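Local coordinates for superoxide reductase (PDB 4D7P), which probably reduces superoxide to hydrogen peroxide at a mononuclear iron centre, without forming dioxygen, at residues A42-L53 / E65-G76; L87-A95 / G103-L111. One frame throughout, in Å; residues are numbered along the deposited sequence.

Interaction 1. Residues A42-L53 / E65-G76; sequences ATEKHYIGTIRL and ELGCQQIWPGLG. With FE (Fe (III) ion), chain B.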
loop_
_atom_site.group_PDB
_atom_site.type_symbol
_atom_site.label_atom_id
_atom_site.label_comp_id
_atom_site.label_asym_id
_atom_site.label_seq_id
_atom_site.Cartn_x
_atom_site.Cartn_y
_atom_site.Cartn_z
ATOM N N ALA A 42 3.632 -14.967 -11.499
ATOM C CA ALA A 42 3.889 -13.547 -11.348
ATOM C C ALA A 42 3.933 -12.916 -12.731
ATOM O O ALA A 42 4.996 -12.809 -13.360
ATOM C CB ALA A 42 5.192 -13.314 -10.599
ATOM N N THR A 43 2.756 -12.538 -13.221
ATOM C CA THR A 43 2.624 -11.917 -14.533
ATOM C C THR A 43 1.705 -10.715 -14.439
ATOM O O THR A 43 1.038 -10.518 -13.415
ATOM C CB THR A 43 2.049 -12.896 -15.588
ATOM O OG1 THR A 43 0.670 -13.145 -15.294
ATOM C CG2 THR A 43 2.811 -14.223 -15.581
ATOM N N GLU A 44 1.649 -9.928 -15.513
ATOM C CA GLU A 44 0.816 -8.735 -15.544
ATOM C C GLU A 44 -0.665 -9.070 -15.500
ATOM O O GLU A 44 -1.480 -8.244 -15.075
ATOM C CB GLU A 44 1.127 -7.904 -16.781
ATOM C CG GLU A 44 2.548 -7.410 -16.791
ATOM C CD GLU A 44 2.838 -6.472 -17.937
ATOM O OE1 GLU A 44 2.158 -6.578 -18.984
ATOM O OE2 GLU A 44 3.748 -5.625 -17.786
ATOM N N LYS A 45 -1.016 -10.277 -15.933
ATOM C CA LYS A 45 -2.421 -10.671 -15.977
ATOM C C LYS A 45 -2.777 -11.706 -14.904
ATOM O O LYS A 45 -3.958 -11.966 -14.652
ATOM C CB LYS A 45 -2.783 -11.206 -17.368
ATOM C CG LYS A 45 -2.729 -10.154 -18.472
ATOM C CD LYS A 45 -3.045 -10.768 -19.843
ATOM C CE LYS A 45 -2.791 -9.764 -20.946
ATOM N NZ LYS A 45 -3.594 -8.516 -20.768
ATOM N N HIS A 46 -1.765 -12.286 -14.259
ATOM C CA HIS A 46 -2.007 -13.217 -13.151
ATOM C C HIS A 46 -0.952 -13.030 -12.068
ATOM O O HIS A 46 0.243 -13.276 -12.293
ATOM C CB HIS A 46 -2.010 -14.673 -13.630
ATOM C CG HIS A 46 -2.407 -15.660 -12.566
ATOM N ND1 HIS A 46 -2.090 -16.999 -12.636
ATOM C CD2 HIS A 46 -3.092 -15.495 -11.409
ATOM C CE1 HIS A 46 -2.575 -17.622 -11.573
ATOM N NE2 HIS A 46 -3.181 -16.732 -10.809
ATOM N N TYR A 47 -1.389 -12.592 -10.894
ATOM C CA TYR A 47 -0.446 -12.197 -9.860
ATOM C C TYR A 47 -1.042 -12.290 -8.463
ATOM O O TYR A 47 -2.254 -12.179 -8.288
ATOM C CB TYR A 47 0.036 -10.770 -10.121
ATOM C CG TYR A 47 -1.089 -9.737 -10.264
ATOM C CD1 TYR A 47 -1.569 -9.060 -9.156
ATOM C CD2 TYR A 47 -1.647 -9.438 -11.505
ATOM C CE1 TYR A 47 -2.573 -8.118 -9.267
ATOM C CE2 TYR A 47 -2.675 -8.476 -11.631
ATOM C CZ TYR A 47 -3.123 -7.823 -10.490
ATOM O OH TYR A 47 -4.124 -6.868 -10.553
ATOM N N ILE A 48 -0.188 -12.523 -7.475
ATOM C CA ILE A 48 -0.567 -12.246 -6.106
ATOM C C ILE A 48 -0.069 -10.839 -5.829
ATOM O O ILE A 48 1.137 -10.554 -5.882
ATOM C CB ILE A 48 0.003 -13.267 -5.110
ATOM C CG1 ILE A 48 -0.833 -14.547 -5.178
ATOM C CG2 ILE A 48 -0.018 -12.708 -3.685
ATOM C CD1 ILE A 48 -0.183 -15.726 -4.462
ATOM N N GLY A 49 -1.023 -9.948 -5.598
ATOM C CA GLY A 49 -0.743 -8.533 -5.511
ATOM C C GLY A 49 -0.351 -8.105 -4.120
ATOM O O GLY A 49 0.461 -7.183 -3.955
ATOM N N THR A 50 -0.926 -8.750 -3.107
ATOM C CA THR A 50 -0.582 -8.393 -1.732
ATOM C C THR A 50 -0.424 -9.611 -0.857
ATOM O O THR A 50 -1.076 -10.628 -1.061
ATOM C CB THR A 50 -1.647 -7.471 -1.049
ATOM O OG1 THR A 50 -2.919 -8.140 -1.015
ATOM C CG2 THR A 50 -1.772 -6.116 -1.763
ATOM N N ILE A 51 0.448 -9.481 0.131
ATOM C CA ILE A 51 0.589 -10.470 1.176
ATOM C C ILE A 51 0.470 -9.669 2.455
ATOM O O ILE A 51 1.301 -8.792 2.721
ATOM C CB ILE A 51 1.929 -11.212 1.102
ATOM C CG1 ILE A 51 2.009 -12.078 -0.162
ATOM C CG2 ILE A 51 2.139 -12.049 2.342
ATOM C CD1 ILE A 51 3.411 -12.604 -0.430
ATOM N N ARG A 52 -0.595 -9.906 3.210
ATOM C CA ARG A 52 -0.795 -9.199 4.470
ATOM C C ARG A 52 -0.572 -10.132 5.625
ATOM O O ARG A 52 -0.901 -11.313 5.528
ATOM C CB ARG A 52 -2.205 -8.612 4.550
ATOM C CG ARG A 52 -2.444 -7.507 3.566
ATOM C CD ARG A 52 -3.885 -7.448 3.142
ATOM N NE ARG A 52 -4.676 -6.572 3.994
ATOM C CZ ARG A 52 -5.997 -6.663 4.104
ATOM N NH1 ARG A 52 -6.638 -7.605 3.421
ATOM N NH2 ARG A 52 -6.679 -5.840 4.898
ATOM N N LEU A 53 -0.030 -9.593 6.716
ATOM C CA LEU A 53 0.148 -10.342 7.950
ATOM C C LEU A 53 -0.664 -9.700 9.067
ATOM O O LEU A 53 -0.559 -8.498 9.314
ATOM C CB LEU A 53 1.632 -10.419 8.354
ATOM C CG LEU A 53 1.916 -11.314 9.568
ATOM C CD1 LEU A 53 1.518 -12.755 9.261
ATOM C CD2 LEU A 53 3.386 -11.250 10.017
ATOM N N GLU A 65 -3.966 -5.834 11.645
ATOM C CA GLU A 65 -3.060 -5.899 10.505
ATOM C C GLU A 65 -1.725 -5.299 10.885
ATOM O O GLU A 65 -1.643 -4.148 11.308
ATOM C CB GLU A 65 -3.621 -5.181 9.278
ATOM C CG GLU A 65 -2.775 -5.458 8.033
ATOM C CD GLU A 65 -3.267 -4.735 6.798
ATOM O OE1 GLU A 65 -4.255 -5.183 6.188
ATOM O OE2 GLU A 65 -2.663 -3.715 6.432
ATOM N N LEU A 66 -0.678 -6.096 10.753
ATOM C CA LEU A 66 0.652 -5.643 11.108
ATOM C C LEU A 66 1.291 -4.919 9.949
ATOM O O LEU A 66 2.048 -3.962 10.152
ATOM C CB LEU A 66 1.523 -6.824 11.545
ATOM C CG LEU A 66 0.847 -7.729 12.583
ATOM C CD1 LEU A 66 1.751 -8.894 12.897
ATOM C CD2 LEU A 66 0.513 -6.941 13.847
ATOM N N GLY A 67 0.994 -5.374 8.733
ATOM C CA GLY A 67 1.524 -4.725 7.544
ATOM C C GLY A 67 1.092 -5.421 6.265
ATOM O O GLY A 67 0.378 -6.421 6.312
ATOM N N CYS A 68 1.518 -4.885 5.125
ATOM C CA CYS A 68 1.051 -5.356 3.830
ATOM C C CYS A 68 2.134 -5.204 2.794
ATOM O O CYS A 68 2.551 -4.077 2.491
ATOM C CB CYS A 68 -0.202 -4.590 3.384
ATOM S SG CYS A 68 -0.805 -5.001 1.694
ATOM N N GLN A 69 2.590 -6.336 2.260
ATOM C CA GLN A 69 3.514 -6.357 1.135
ATOM C C GLN A 69 2.736 -6.265 -0.166
ATOM O O GLN A 69 2.030 -7.203 -0.554
ATOM C CB GLN A 69 4.367 -7.628 1.124
ATOM C CG GLN A 69 5.295 -7.753 -0.098
ATOM C CD GLN A 69 6.404 -6.707 -0.095
ATOM O OE1 GLN A 69 7.340 -6.794 0.689
ATOM N NE2 GLN A 69 6.302 -5.713 -0.980
ATOM N N GLN A 70 2.881 -5.134 -0.844
ATOM C CA GLN A 70 2.294 -4.959 -2.160
ATOM C C GLN A 70 3.351 -5.222 -3.243
ATOM O O GLN A 70 4.523 -4.833 -3.114
ATOM C CB GLN A 70 1.686 -3.555 -2.273
ATOM C CG GLN A 70 0.931 -3.303 -3.581
ATOM C CD GLN A 70 1.847 -2.735 -4.645
ATOM O OE1 GLN A 70 2.767 -1.993 -4.332
ATOM N NE2 GLN A 70 1.618 -3.103 -5.903
ATOM N N ILE A 71 2.946 -5.935 -4.288
ATOM C CA ILE A 71 3.867 -6.334 -5.349
ATOM C C ILE A 71 3.283 -5.983 -6.709
ATOM O O ILE A 71 2.154 -6.336 -7.014
ATOM C CB ILE A 71 4.155 -7.841 -5.304
ATOM C CG1 ILE A 71 4.609 -8.245 -3.899
ATOM C CG2 ILE A 71 5.196 -8.230 -6.357
ATOM C CD1 ILE A 71 4.526 -9.731 -3.640
ATOM N N TRP A 72 4.046 -5.281 -7.527
ATOM C CA TRP A 72 3.538 -4.913 -8.839
ATOM C C TRP A 72 3.505 -6.137 -9.743
ATOM O O TRP A 72 4.458 -6.912 -9.786
ATOM C CB TRP A 72 4.373 -3.778 -9.437
ATOM C CG TRP A 72 4.145 -2.492 -8.675
ATOM C CD1 TRP A 72 5.021 -1.862 -7.847
ATOM C CD2 TRP A 72 2.931 -1.718 -8.644
ATOM N NE1 TRP A 72 4.437 -0.729 -7.309
ATOM C CE2 TRP A 72 3.155 -0.626 -7.779
ATOM C CE3 TRP A 72 1.680 -1.847 -9.270
ATOM C CZ2 TRP A 72 2.163 0.335 -7.519
ATOM C CZ3 TRP A 72 0.708 -0.897 -9.017
ATOM C CH2 TRP A 72 0.952 0.178 -8.144
ATOM N N PRO A 73 2.385 -6.326 -10.449
ATOM C CA PRO A 73 2.179 -7.521 -11.279
ATOM C C PRO A 73 3.370 -7.837 -12.190
ATOM O O PRO A 73 3.806 -6.997 -12.975
ATOM C CB PRO A 73 0.934 -7.164 -12.090
ATOM C CG PRO A 73 0.172 -6.235 -11.186
ATOM C CD PRO A 73 1.226 -5.414 -10.493
ATOM N N GLY A 74 3.907 -9.044 -12.043
ATOM C CA GLY A 74 4.971 -9.532 -12.895
ATOM C C GLY A 74 6.334 -8.914 -12.639
ATOM O O GLY A 74 7.284 -9.201 -13.363
ATOM N N LEU A 75 6.444 -8.071 -11.618
ATOM C CA LEU A 75 7.730 -7.450 -11.301
ATOM C C LEU A 75 8.413 -8.124 -10.115
ATOM O O LEU A 75 9.634 -8.015 -9.934
ATOM C CB LEU A 75 7.550 -5.966 -11.026
ATOM C CG LEU A 75 7.004 -5.205 -12.232
ATOM C CD1 LEU A 75 7.035 -3.701 -12.006
ATOM C CD2 LEU A 75 7.784 -5.595 -13.488
ATOM N N GLY A 76 7.618 -8.808 -9.302
ATOM C CA GLY A 76 8.142 -9.535 -8.166
ATOM C C GLY A 76 7.315 -10.775 -7.923
ATOM O O GLY A 76 6.122 -10.824 -8.251
HETATM FE FE FE B . -3.750 -17.354 -8.879
HETATM O O HOH W 1 7.236 -11.518 -15.007
HETATM O O HOH W 2 5.386 -6.372 -15.588
HETATM O O HOH W 3 1.963 -8.916 -7.910
#
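P73 covers one face of the Y47 ring. Its CG stands 3.5 Å from the centroid of the Y47 ring, 6° off the normal, a CH-pi contact. At the ring edge, in its plane, lies G49 CA. Y47 reaches P73 because its CG sits between the backbone N and the carbonyl carbon (chi1 54°). W72 of the third subunit also meets the Y47 ring.

Two flat groups meet where R52 reaches E65. The guanidinium and carboxylate planes stand 89° apart. R52 NE bonds E65 OE1 at 2.6 Å, with the oxygen met from above the carboxylate plane. NH2 adds a weak bond to the same oxygen. R52 CG also lies 3.5 Å from C68 SG.

Strands 48-57 and 63-71 form an antiparallel hairpin. I51 and Q69 exchange two backbone bonds. L66 and G67 both face L53, a classic beta bulge. Past the paired part, water 3 bridges I48 O and I71 O, donating to each at 2.7 Å.

H46 NE2 binds the iron at 2.1 Å, alongside H19, H40, H102 and C99. The salt bridge to R52 takes up E65 OE1, while E65 OE2 accepts a hydrogen bond from W72 NE1 of the second subunit. G67 to I71 pair antiparallel with a strand of that subunit, so the sheet runs on into it. E65 therefore links the hairpin's internal charge pair to the subunit interface.

Interaction 2. Residues L87-A95 / G103-L111; sequences LEKYKGLLA and GCWENYMEL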
loop_
_atom_site.group_PDB
_atom_site.type_symbol
_atom_site.label_atom_id
_atom_site.label_comp_id
_atom_site.label_asym_id
_atom_site.label_seq_id
_atom_site.Cartn_x
_atom_site.Cartn_y
_atom_site.Cartn_z
ATOM N N LEU A 87 5.757 -9.782 20.090
ATOM C CA LEU A 87 5.063 -10.985 19.606
ATOM C C LEU A 87 4.229 -11.664 20.690
ATOM O O LEU A 87 3.190 -12.274 20.402
ATOM C CB LEU A 87 6.063 -11.995 19.033
ATOM C CG LEU A 87 5.487 -13.299 18.452
ATOM C CD1 LEU A 87 4.660 -13.034 17.209
ATOM C CD2 LEU A 87 6.581 -14.329 18.144
ATOM N N GLU A 88 4.678 -11.546 21.938
ATOM C CA GLU A 88 4.013 -12.211 23.050
ATOM C C GLU A 88 2.591 -11.680 23.225
ATOM O O GLU A 88 1.762 -12.293 23.896
ATOM C CB GLU A 88 4.822 -12.040 24.345
ATOM C CG GLU A 88 4.932 -10.603 24.858
ATOM C CD GLU A 88 6.051 -9.807 24.193
ATOM O OE1 GLU A 88 6.809 -10.396 23.387
ATOM O OE2 GLU A 88 6.166 -8.591 24.483
ATOM N N LYS A 89 2.307 -10.547 22.594
ATOM C CA LYS A 89 1.004 -9.923 22.736
ATOM C C LYS A 89 -0.065 -10.636 21.913
ATOM O O LYS A 89 -1.254 -10.372 22.086
ATOM C CB LYS A 89 1.079 -8.440 22.348
ATOM C CG LYS A 89 1.906 -7.585 23.331
ATOM C CD LYS A 89 1.824 -6.092 23.009
ATOM C CE LYS A 89 2.689 -5.263 23.957
ATOM N NZ LYS A 89 2.484 -3.795 23.772
ATOM N N TYR A 90 0.348 -11.549 21.033
ATOM C CA TYR A 90 -0.595 -12.215 20.136
ATOM C C TYR A 90 -0.711 -13.700 20.423
ATOM O O TYR A 90 0.227 -14.318 20.925
ATOM C CB TYR A 90 -0.183 -12.010 18.667
ATOM C CG TYR A 90 0.025 -10.561 18.294
ATOM C CD1 TYR A 90 -1.039 -9.768 17.872
ATOM C CD2 TYR A 90 1.286 -9.977 18.381
ATOM C CE1 TYR A 90 -0.852 -8.438 17.539
ATOM C CE2 TYR A 90 1.484 -8.651 18.046
ATOM C CZ TYR A 90 0.412 -7.885 17.625
ATOM O OH TYR A 90 0.619 -6.564 17.291
ATOM N N LYS A 91 -1.857 -14.278 20.077
ATOM C CA LYS A 91 -2.072 -15.709 20.260
ATOM C C LYS A 91 -1.926 -16.475 18.948
ATOM O O LYS A 91 -1.810 -17.702 18.942
ATOM C CB LYS A 91 -3.448 -15.969 20.879
ATOM C CG LYS A 91 -4.634 -15.377 20.138
ATOM C CD LYS A 91 -5.842 -15.310 21.071
ATOM C CE LYS A 91 -7.072 -14.731 20.388
ATOM N NZ LYS A 91 -8.166 -14.401 21.354
ATOM N N GLY A 92 -1.922 -15.744 17.839
ATOM C CA GLY A 92 -1.748 -16.349 16.531
ATOM C C GLY A 92 -1.419 -15.327 15.455
ATOM O O GLY A 92 -1.656 -14.131 15.641
ATOM N N LEU A 93 -0.869 -15.802 14.339
ATOM C CA LEU A 93 -0.613 -14.976 13.156
ATOM C C LEU A 93 -1.449 -15.472 11.981
ATOM O O LEU A 93 -1.594 -16.684 11.768
ATOM C CB LEU A 93 0.869 -15.004 12.766
ATOM C CG LEU A 93 1.864 -14.616 13.844
ATOM C CD1 LEU A 93 3.294 -14.759 13.321
ATOM C CD2 LEU A 93 1.568 -13.189 14.265
ATOM N N LEU A 94 -1.979 -14.531 11.216
ATOM C CA LEU A 94 -2.804 -14.846 10.058
ATOM C C LEU A 94 -2.207 -14.185 8.828
ATOM O O LEU A 94 -2.140 -12.959 8.758
ATOM C CB LEU A 94 -4.252 -14.369 10.266
ATOM C CG LEU A 94 -5.181 -14.489 9.054
ATOM C CD1 LEU A 94 -5.473 -15.956 8.733
ATOM C CD2 LEU A 94 -6.465 -13.690 9.246
ATOM N N ALA A 95 -1.756 -14.991 7.872
ATOM C CA ALA A 95 -1.241 -14.455 6.613
ATOM C C ALA A 95 -2.339 -14.537 5.569
ATOM O O ALA A 95 -3.089 -15.513 5.530
ATOM C CB ALA A 95 0.016 -15.229 6.156
ATOM N N GLY A 103 -8.646 -14.873 -5.942
ATOM C CA GLY A 103 -9.129 -14.392 -4.662
ATOM C C GLY A 103 -8.149 -14.552 -3.519
ATOM O O GLY A 103 -6.945 -14.729 -3.741
ATOM N N CYS A 104 -8.668 -14.491 -2.292
ATOM C CA CYS A 104 -7.833 -14.478 -1.086
ATOM C C CYS A 104 -7.584 -15.865 -0.530
ATOM O O CYS A 104 -8.468 -16.713 -0.553
ATOM C CB CYS A 104 -8.476 -13.608 0.000
ATOM S SG CYS A 104 -8.567 -11.838 -0.432
ATOM N N TRP A 105 -6.376 -16.097 -0.029
ATOM C CA TRP A 105 -6.033 -17.383 0.574
ATOM C C TRP A 105 -5.314 -17.142 1.879
ATOM O O TRP A 105 -4.328 -16.409 1.922
ATOM C CB TRP A 105 -5.173 -18.206 -0.375
ATOM C CG TRP A 105 -5.892 -18.567 -1.621
ATOM C CD1 TRP A 105 -6.154 -17.750 -2.688
ATOM C CD2 TRP A 105 -6.449 -19.841 -1.945
ATOM N NE1 TRP A 105 -6.845 -18.442 -3.655
ATOM C CE2 TRP A 105 -7.040 -19.730 -3.223
ATOM C CE3 TRP A 105 -6.505 -21.071 -1.279
ATOM C CZ2 TRP A 105 -7.687 -20.800 -3.849
ATOM C CZ3 TRP A 105 -7.147 -22.133 -1.900
ATOM C CH2 TRP A 105 -7.728 -21.992 -3.172
ATOM N N GLU A 106 -5.809 -17.729 2.956
ATOM C CA GLU A 106 -5.210 -17.440 4.240
ATOM C C GLU A 106 -4.543 -18.651 4.876
ATOM O O GLU A 106 -4.696 -19.785 4.434
ATOM C CB GLU A 106 -6.247 -16.846 5.189
ATOM C CG GLU A 106 -7.432 -17.721 5.472
ATOM C CD GLU A 106 -8.515 -16.986 6.238
ATOM O OE1 GLU A 106 -8.460 -15.737 6.303
ATOM O OE2 GLU A 106 -9.423 -17.658 6.775
ATOM N N ASN A 107 -3.766 -18.378 5.912
ATOM C CA ASN A 107 -3.060 -19.410 6.644
ATOM C C ASN A 107 -2.875 -18.921 8.063
ATOM O O ASN A 107 -2.351 -17.832 8.285
ATOM C CB ASN A 107 -1.712 -19.733 5.993
ATOM C CG ASN A 107 -1.001 -20.891 6.674
ATOM O OD1 ASN A 107 -1.588 -21.582 7.507
ATOM N ND2 ASN A 107 0.260 -21.109 6.323
ATOM N N TYR A 108 -3.333 -19.714 9.021
ATOM C CA TYR A 108 -3.253 -19.326 10.420
ATOM C C TYR A 108 -2.168 -20.112 11.113
ATOM O O TYR A 108 -2.052 -21.322 10.917
ATOM C CB TYR A 108 -4.583 -19.554 11.137
ATOM C CG TYR A 108 -4.574 -19.128 12.591
ATOM C CD1 TYR A 108 -4.554 -17.782 12.938
ATOM C CD2 TYR A 108 -4.597 -20.069 13.618
ATOM C CE1 TYR A 108 -4.557 -17.380 14.266
ATOM C CE2 TYR A 108 -4.601 -19.677 14.949
ATOM C CZ TYR A 108 -4.579 -18.331 15.268
ATOM O OH TYR A 108 -4.579 -17.927 16.587
ATOM N N MET A 109 -1.365 -19.420 11.912
ATOM C CA MET A 109 -0.392 -20.095 12.752
ATOM C C MET A 109 -0.703 -19.798 14.207
ATOM O O MET A 109 -0.774 -18.637 14.610
ATOM C CB MET A 109 1.028 -19.658 12.406
ATOM C CG MET A 109 2.079 -20.196 13.351
ATOM S SD MET A 109 3.674 -19.465 12.995
ATOM C CE MET A 109 3.952 -20.170 11.374
ATOM N N GLU A 110 -0.915 -20.847 14.992
ATOM C CA GLU A 110 -1.138 -20.683 16.421
ATOM C C GLU A 110 0.194 -20.452 17.122
ATOM O O GLU A 110 1.146 -21.194 16.902
ATOM C CB GLU A 110 -1.848 -21.908 16.995
ATOM C CG GLU A 110 -2.401 -21.716 18.402
ATOM C CD GLU A 110 -3.112 -22.961 18.931
ATOM O OE1 GLU A 110 -3.761 -23.673 18.132
ATOM O OE2 GLU A 110 -3.021 -23.224 20.149
ATOM N N LEU A 111 0.265 -19.422 17.959
ATOM C CA LEU A 111 1.492 -19.142 18.698
ATOM C C LEU A 111 1.500 -19.886 20.030
ATOM O O LEU A 111 2.557 -20.191 20.577
ATOM C CB LEU A 111 1.648 -17.646 18.944
ATOM C CG LEU A 111 1.818 -16.771 17.704
ATOM C CD1 LEU A 111 2.083 -15.331 18.108
ATOM C CD2 LEU A 111 2.953 -17.306 16.856
ATOM O OXT LEU A 111 0.447 -20.188 20.594
#
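L111 and Y108 reach across the hairpin of strands 90-99 and 103-110. The pairing is antiparallel, at the edge of the four-stranded sheet of this desulfoferrodoxin-family fold. G92 pairs with E110 and L94 with Y108 as non-hydrogen-bonded pairs. L93 with M109 and A95 with N107 are hydrogen-bonded pairs.

Y108 lies along the neighbouring strand. Its CG is anti to the backbone N (chi1 -178°), which lays the ring beside L93 and G92. The ring is oblique to L93 O and to G92 CA. L94 CB sits at its edge, near the ring plane. The hydroxyl oxygen, Y108 OH, ends 3.2 Å from G92 CA.

L94 crosses E106 at a slant. L94 CD1 touches E106 CB at 3.7 Å and also lies close to N107 O. The aliphatic part of E106 thus packs on a leucine methyl. L94 also touches F54 of strand 48-57.

L111 folds back over the corner at K91. One methyl, L111 CD1, meets L87 CD1 at 3.6 Å and approaches Y90 CB. The other, L111 CD2, faces L93 CG at 4.2 Å. L25 of strand 21-26 is a further neighbour. L111 thereby joins L87, at the start of the 3-10 segment 87-89, to the end of the strand.

On the face that carries L93, A95, N107 and M109, both A95 and M109 touch M23 of strand 21-26. N107 ND2 bonds P21 O, tying this strand to the start of the three-stranded sheet.

The backbone bond of L111 closes the pairing. L111 N donates to K91 O at 2.9 Å, from 40° above the carbonyl plane.

Overall arrangement
From the N terminus, strands 21-26 and 29-34 come first. Interaction 1 then closes the loop between 42-53 and 65-76. The chain passes through strand 79-83 before interaction 2 closes the loop between 87-95 and 103-111. The two are in series, neither nested nor crossed. Their centres lie about 18 Å apart, on opposite sides of the chain's centre. Strands 48-57 and 90-99 are neighbours, so the two hairpins join into one four-stranded sheet. L66 CD2 meets Y90 OH at 3.5 Å, and L53 packs on L94 and A95. Both hairpins also touch the three-stranded sheet, interaction 1 through strands 29-34 and 79-83, interaction 2 through strand 21-26.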